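Local structure of activating signal cointegrator 1 complex subunit 3 (Homo sapiens, 6YXQ) at residues K75-A80 / N136-I141; H79-I84 / S96-L101. The protein unwinds duplex DNA in the 3'-5' direction for alkylation repair and helps rescue stalled ribosomes, using this N-terminal region to bind ASCC2. One frame throughout, in Å; residues are numbered along the deposited sequence.

Contact 1: K75-A80 / N136-I141; sequences KDILHA and NATNRI
NH2 of Arg140 reaches OD2 of Asp76 at 3.3 Å, a salt bridge at the margin between two nearly antiparallel helices. The axes of the two segments pass 9.2 Å apart at 157°, within the all-helical N-terminal region of ASCC3 that is required for binding ASCC2. As a hydrogen bond the pair is weak, since the angle at the hydrogen is only 126°. The carboxylate and guanidinium planes stand 86° apart, so the two groups do not pair side by side. Arg140 has a second acid on the same helix 64-85: its NE forms a salt bridge with Asp73. The arginine chain bends at its third torsion, and its guanidinium lies over its own helix, with Asn136 O above the centre of one face.

Beside this charged pair the contact is apolar. CB of Ala137 lies 3.9 Å from CB of Asp76 and comes closer to Ile77. Thr138 crosses Ile77 at about a right angle; its hydroxyl is hydrogen-bonded to Ala134 O one turn back. Ile141 extends the apolar surface towards Ile70 and Leu74. Ile77 sets CG1 against Ala137 CB at 3.5 Å and ends with CD1 4.3 Å from Ile141 CD1.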
loop_
_atom_site.group_PDB
_atom_site.type_symbol
_atom_site.label_atom_id
_atom_site.label_comp_id
_atom_site.label_asym_id
_atom_site.label_seq_id
_atom_site.Cartn_x
_atom_site.Cartn_y
_atom_site.Cartn_z
ATOM N N LYS A 75 -31.866 -31.294 -8.101
ATOM C CA LYS A 75 -31.164 -32.261 -8.942
ATOM C C LYS A 75 -30.735 -31.626 -10.259
ATOM O O LYS A 75 -29.655 -31.932 -10.780
ATOM C CB LYS A 75 -32.047 -33.486 -9.185
ATOM C CG LYS A 75 -32.170 -34.394 -7.966
ATOM C CD LYS A 75 -33.129 -35.556 -8.202
ATOM C CE LYS A 75 -32.837 -36.711 -7.247
ATOM N NZ LYS A 75 -33.142 -36.369 -5.824
ATOM N N ASP A 76 -31.568 -30.737 -10.809
ATOM C CA ASP A 76 -31.158 -29.981 -11.991
ATOM C C ASP A 76 -29.901 -29.168 -11.707
ATOM O O ASP A 76 -28.970 -29.127 -12.526
ATOM C CB ASP A 76 -32.292 -29.066 -12.457
ATOM C CG ASP A 76 -33.489 -29.836 -12.998
ATOM O OD1 ASP A 76 -33.299 -30.928 -13.578
ATOM O OD2 ASP A 76 -34.626 -29.338 -12.845
ATOM N N ILE A 77 -29.857 -28.520 -10.539
ATOM C CA ILE A 77 -28.679 -27.731 -10.172
ATOM C C ILE A 77 -27.458 -28.631 -9.988
ATOM O O ILE A 77 -26.338 -28.276 -10.381
ATOM C CB ILE A 77 -28.951 -26.897 -8.906
ATOM C CG1 ILE A 77 -30.148 -25.972 -9.111
ATOM C CG2 ILE A 77 -27.728 -26.082 -8.542
ATOM C CD1 ILE A 77 -30.531 -25.199 -7.865
ATOM N N LEU A 78 -27.646 -29.800 -9.369
ATOM C CA LEU A 78 -26.539 -30.736 -9.193
ATOM C C LEU A 78 -25.994 -31.199 -10.535
ATOM O O LEU A 78 -24.776 -31.324 -10.711
ATOM C CB LEU A 78 -26.989 -31.939 -8.371
ATOM C CG LEU A 78 -27.164 -31.702 -6.877
ATOM C CD1 LEU A 78 -28.008 -32.806 -6.267
ATOM C CD2 LEU A 78 -25.803 -31.601 -6.207
ATOM N N HIS A 79 -26.884 -31.468 -11.491
ATOM C CA HIS A 79 -26.443 -31.856 -12.826
ATOM C C HIS A 79 -25.656 -30.730 -13.495
ATOM O O HIS A 79 -24.602 -30.971 -14.108
ATOM C CB HIS A 79 -27.661 -32.265 -13.659
ATOM C CG HIS A 79 -27.328 -32.719 -15.044
ATOM N ND1 HIS A 79 -26.275 -33.564 -15.320
ATOM C CD2 HIS A 79 -27.916 -32.451 -16.233
ATOM C CE1 HIS A 79 -26.224 -33.790 -16.620
ATOM N NE2 HIS A 79 -27.207 -33.126 -17.197
ATOM N N ALA A 80 -26.146 -29.491 -13.377
ATOM C CA ALA A 80 -25.421 -28.358 -13.949
ATOM C C ALA A 80 -24.034 -28.226 -13.334
ATOM O O ALA A 80 -23.052 -27.962 -14.041
ATOM C CB ALA A 80 -26.212 -27.064 -13.759
ATOM N N ASN A 136 -32.407 -21.338 -14.069
ATOM C CA ASN A 136 -33.825 -21.676 -14.152
ATOM C C ASN A 136 -34.269 -22.483 -12.938
ATOM O O ASN A 136 -35.320 -22.202 -12.348
ATOM C CB ASN A 136 -34.119 -22.441 -15.443
ATOM C CG ASN A 136 -34.045 -21.558 -16.677
ATOM O OD1 ASN A 136 -33.849 -20.349 -16.573
ATOM N ND2 ASN A 136 -34.187 -22.163 -17.852
ATOM N N ALA A 137 -33.479 -23.484 -12.545
ATOM C CA ALA A 137 -33.841 -24.287 -11.380
ATOM C C ALA A 137 -33.866 -23.443 -10.109
ATOM O O ALA A 137 -34.777 -23.574 -9.278
ATOM C CB ALA A 137 -32.872 -25.455 -11.234
ATOM N N THR A 138 -32.881 -22.560 -9.946
ATOM C CA THR A 138 -32.836 -21.714 -8.760
ATOM C C THR A 138 -34.045 -20.796 -8.685
ATOM O O THR A 138 -34.617 -20.598 -7.606
ATOM C CB THR A 138 -31.556 -20.893 -8.756
ATOM O OG1 THR A 138 -30.435 -21.773 -8.899
ATOM C CG2 THR A 138 -31.442 -20.136 -7.462
ATOM N N ASN A 139 -34.444 -20.214 -9.817
ATOM C CA ASN A 139 -35.591 -19.316 -9.791
ATOM C C ASN A 139 -36.888 -20.082 -9.585
ATOM O O ASN A 139 -37.816 -19.571 -8.944
ATOM C CB ASN A 139 -35.638 -18.485 -11.068
ATOM C CG ASN A 139 -34.770 -17.255 -10.975
ATOM O OD1 ASN A 139 -35.196 -16.213 -10.478
ATOM N ND2 ASN A 139 -33.533 -17.377 -11.426
ATOM N N ARG A 140 -36.967 -21.308 -10.109
ATOM C CA ARG A 140 -38.090 -22.171 -9.778
ATOM C C ARG A 140 -38.186 -22.368 -8.275
ATOM O O ARG A 140 -39.272 -22.255 -7.698
ATOM C CB ARG A 140 -37.954 -23.518 -10.493
ATOM C CG ARG A 140 -38.601 -23.574 -11.870
ATOM C CD ARG A 140 -38.785 -25.009 -12.348
ATOM N NE ARG A 140 -37.508 -25.707 -12.483
ATOM C CZ ARG A 140 -36.720 -25.643 -13.554
ATOM N NH1 ARG A 140 -37.073 -24.910 -14.604
ATOM N NH2 ARG A 140 -35.576 -26.313 -13.574
ATOM N N ILE A 141 -37.052 -22.638 -7.621
ATOM C CA ILE A 141 -37.065 -22.848 -6.172
ATOM C C ILE A 141 -37.502 -21.579 -5.445
ATOM O O ILE A 141 -38.381 -21.611 -4.575
ATOM C CB ILE A 141 -35.687 -23.323 -5.683
ATOM C CG1 ILE A 141 -35.476 -24.789 -6.033
ATOM C CG2 ILE A 141 -35.557 -23.128 -4.180
ATOM C CD1 ILE A 141 -34.158 -25.339 -5.520
#

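Contact 2: H79-I84 / S96-L101; sequences HAAKQI and SGAAFL
Leu101 and Ile84 meet tip to tip between two crossing helices, with Leu101 CD2 3.9 Å from Ile84 CD1. The other leucine branch, CD1, turns to the backbone of helix 64-85. It lies 3.8 Å from Ala81 N and also touches the methyl groups of Ala80 and Ala81. One leucine therefore spans a full turn of the facing helix, from Ala80 to Ile84. In Leu101 the CG atom is anti to the carbonyl carbon (chi1 -74°), which sets CG beside the backbone N; CD2 then meets Ile84, while CD1 meets Ala80 and Ala81 and also lies near Ile84 CD1. Ile84 is extended, with CD1 anti to CA about the CB-CG1 bond (chi2 -179°), which carries its terminal methyl out to the leucine.

The two segments belong to consecutive helices, 64-85 and 91-105, joined by a short loop. Their axes come within 8.2 Å at an angle of 112°, a steep crossing between small residues in the helical bundle of this N-terminal region. Ala81 and Ala98 mark the nearest backbone approach, with their CA atoms 5.0 Å apart.

Ala81 directs its methyl at the backbone of the other helix. CB sits 3.4 Å from Ala98 N and packs over the carbonyl carbon of Gly97. Gly97 has no side chain on this side, and the Ala81 methyl lies close against its main chain. The Ala98 methyl is turned along the flank and meets Ala81 CB at 3.8 Å. No hydrogen bond links the segments, and all six touching residues are buried. Trp51 covers Ala98 from helix 51-61. On helix 113-123, Ile119 touches both Ile84 and Leu101, while Ala134 of helix 128-142 packs on Leu101 and Ala80.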
loop_
_atom_site.group_PDB
_atom_site.type_symbol
_atom_site.label_atom_id
_atom_site.label_comp_id
_atom_site.label_asym_id
_atom_site.label_seq_id
_atom_site.Cartn_x
_atom_site.Cartn_y
_atom_site.Cartn_z
ATOM N N HIS A 79 -26.884 -31.468 -11.491
ATOM C CA HIS A 79 -26.443 -31.856 -12.826
ATOM C C HIS A 79 -25.656 -30.730 -13.495
ATOM O O HIS A 79 -24.602 -30.971 -14.108
ATOM C CB HIS A 79 -27.661 -32.265 -13.659
ATOM C CG HIS A 79 -27.328 -32.719 -15.044
ATOM N ND1 HIS A 79 -26.275 -33.564 -15.320
ATOM C CD2 HIS A 79 -27.916 -32.451 -16.233
ATOM C CE1 HIS A 79 -26.224 -33.790 -16.620
ATOM N NE2 HIS A 79 -27.207 -33.126 -17.197
ATOM N N ALA A 80 -26.146 -29.491 -13.377
ATOM C CA ALA A 80 -25.421 -28.358 -13.949
ATOM C C ALA A 80 -24.034 -28.226 -13.334
ATOM O O ALA A 80 -23.052 -27.962 -14.041
ATOM C CB ALA A 80 -26.212 -27.064 -13.759
ATOM N N ALA A 81 -23.934 -28.401 -12.016
ATOM C CA ALA A 81 -22.624 -28.323 -11.380
ATOM C C ALA A 81 -21.728 -29.462 -11.845
ATOM O O ALA A 81 -20.538 -29.256 -12.099
ATOM C CB ALA A 81 -22.763 -28.322 -9.860
ATOM N N LYS A 82 -22.286 -30.666 -11.993
ATOM C CA LYS A 82 -21.501 -31.778 -12.520
ATOM C C LYS A 82 -20.881 -31.411 -13.862
ATOM O O LYS A 82 -19.687 -31.624 -14.089
ATOM C CB LYS A 82 -22.370 -33.032 -12.653
ATOM C CG LYS A 82 -21.581 -34.285 -13.032
ATOM C CD LYS A 82 -22.384 -35.215 -13.936
ATOM C CE LYS A 82 -23.633 -35.746 -13.237
ATOM N NZ LYS A 82 -24.467 -36.611 -14.126
ATOM N N GLN A 83 -21.681 -30.830 -14.756
ATOM C CA GLN A 83 -21.144 -30.399 -16.044
ATOM C C GLN A 83 -20.061 -29.335 -15.869
ATOM O O GLN A 83 -18.998 -29.411 -16.494
ATOM C CB GLN A 83 -22.268 -29.885 -16.942
ATOM C CG GLN A 83 -23.328 -30.927 -17.239
ATOM C CD GLN A 83 -24.567 -30.356 -17.914
ATOM O OE1 GLN A 83 -24.990 -29.234 -17.634
ATOM N NE2 GLN A 83 -25.161 -31.139 -18.800
ATOM N N ILE A 84 -20.304 -28.339 -15.008
ATOM C CA ILE A 84 -19.343 -27.242 -14.860
ATOM C C ILE A 84 -18.089 -27.708 -14.132
ATOM O O ILE A 84 -16.964 -27.466 -14.588
ATOM C CB ILE A 84 -19.977 -26.048 -14.129
ATOM C CG1 ILE A 84 -21.052 -25.394 -14.992
ATOM C CG2 ILE A 84 -18.890 -25.044 -13.745
ATOM C CD1 ILE A 84 -21.706 -24.200 -14.339
ATOM N N SER A 96 -20.384 -28.526 -3.761
ATOM C CA SER A 96 -20.042 -27.135 -3.461
ATOM C C SER A 96 -20.183 -26.250 -4.691
ATOM O O SER A 96 -20.525 -25.067 -4.566
ATOM C CB SER A 96 -18.625 -27.022 -2.885
ATOM O OG SER A 96 -17.735 -27.942 -3.484
ATOM N N GLY A 97 -19.953 -26.807 -5.882
ATOM C CA GLY A 97 -20.248 -26.065 -7.097
ATOM C C GLY A 97 -21.732 -25.799 -7.266
ATOM O O GLY A 97 -22.131 -24.728 -7.724
ATOM N N ALA A 98 -22.572 -26.770 -6.896
ATOM C CA ALA A 98 -24.016 -26.559 -6.935
ATOM C C ALA A 98 -24.444 -25.489 -5.940
ATOM O O ALA A 98 -25.318 -24.667 -6.237
ATOM C CB ALA A 98 -24.753 -27.870 -6.658
ATOM N N ALA A 99 -23.847 -25.492 -4.746
ATOM C CA ALA A 99 -24.137 -24.437 -3.779
ATOM C C ALA A 99 -23.714 -23.079 -4.318
ATOM O O ALA A 99 -24.436 -22.086 -4.171
ATOM C CB ALA A 99 -23.440 -24.726 -2.452
ATOM N N PHE A 100 -22.549 -23.028 -4.963
ATOM C CA PHE A 100 -22.083 -21.795 -5.587
ATOM C C PHE A 100 -23.032 -21.332 -6.684
ATOM O O PHE A 100 -23.301 -20.132 -6.817
ATOM C CB PHE A 100 -20.679 -22.006 -6.148
ATOM C CG PHE A 100 -20.129 -20.811 -6.848
ATOM C CD1 PHE A 100 -19.593 -19.762 -6.125
ATOM C CD2 PHE A 100 -20.150 -20.730 -8.226
ATOM C CE1 PHE A 100 -19.089 -18.652 -6.766
ATOM C CE2 PHE A 100 -19.647 -19.623 -8.873
ATOM C CZ PHE A 100 -19.114 -18.582 -8.140
ATOM N N LEU A 101 -23.544 -22.265 -7.487
ATOM C CA LEU A 101 -24.499 -21.906 -8.530
ATOM C C LEU A 101 -25.777 -21.343 -7.925
ATOM O O LEU A 101 -26.237 -20.263 -8.317
ATOM C CB LEU A 101 -24.810 -23.122 -9.403
ATOM C CG LEU A 101 -23.696 -23.528 -10.363
ATOM C CD1 LEU A 101 -24.109 -24.741 -11.154
ATOM C CD2 LEU A 101 -23.329 -22.381 -11.294
#

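Overall arrangement
From the N terminus, the chain enters both contacts through helix 64-85. Contact 2 closes the shorter loop: the chain turns after this helix and comes back at once as helix 91-105. It then runs through helix 113-123 and returns as helix 128-142, where contact 1 closes the longer loop. The loop of contact 2 is thus nested inside that of contact 1. The two share His79 and Ala80, and their centres are 9 Å apart. Ile77 joins them, since its CG2 branch packs on Ala98 O and Leu101 CB. Together they tie helices 91-105 and 128-142 to helix 64-85.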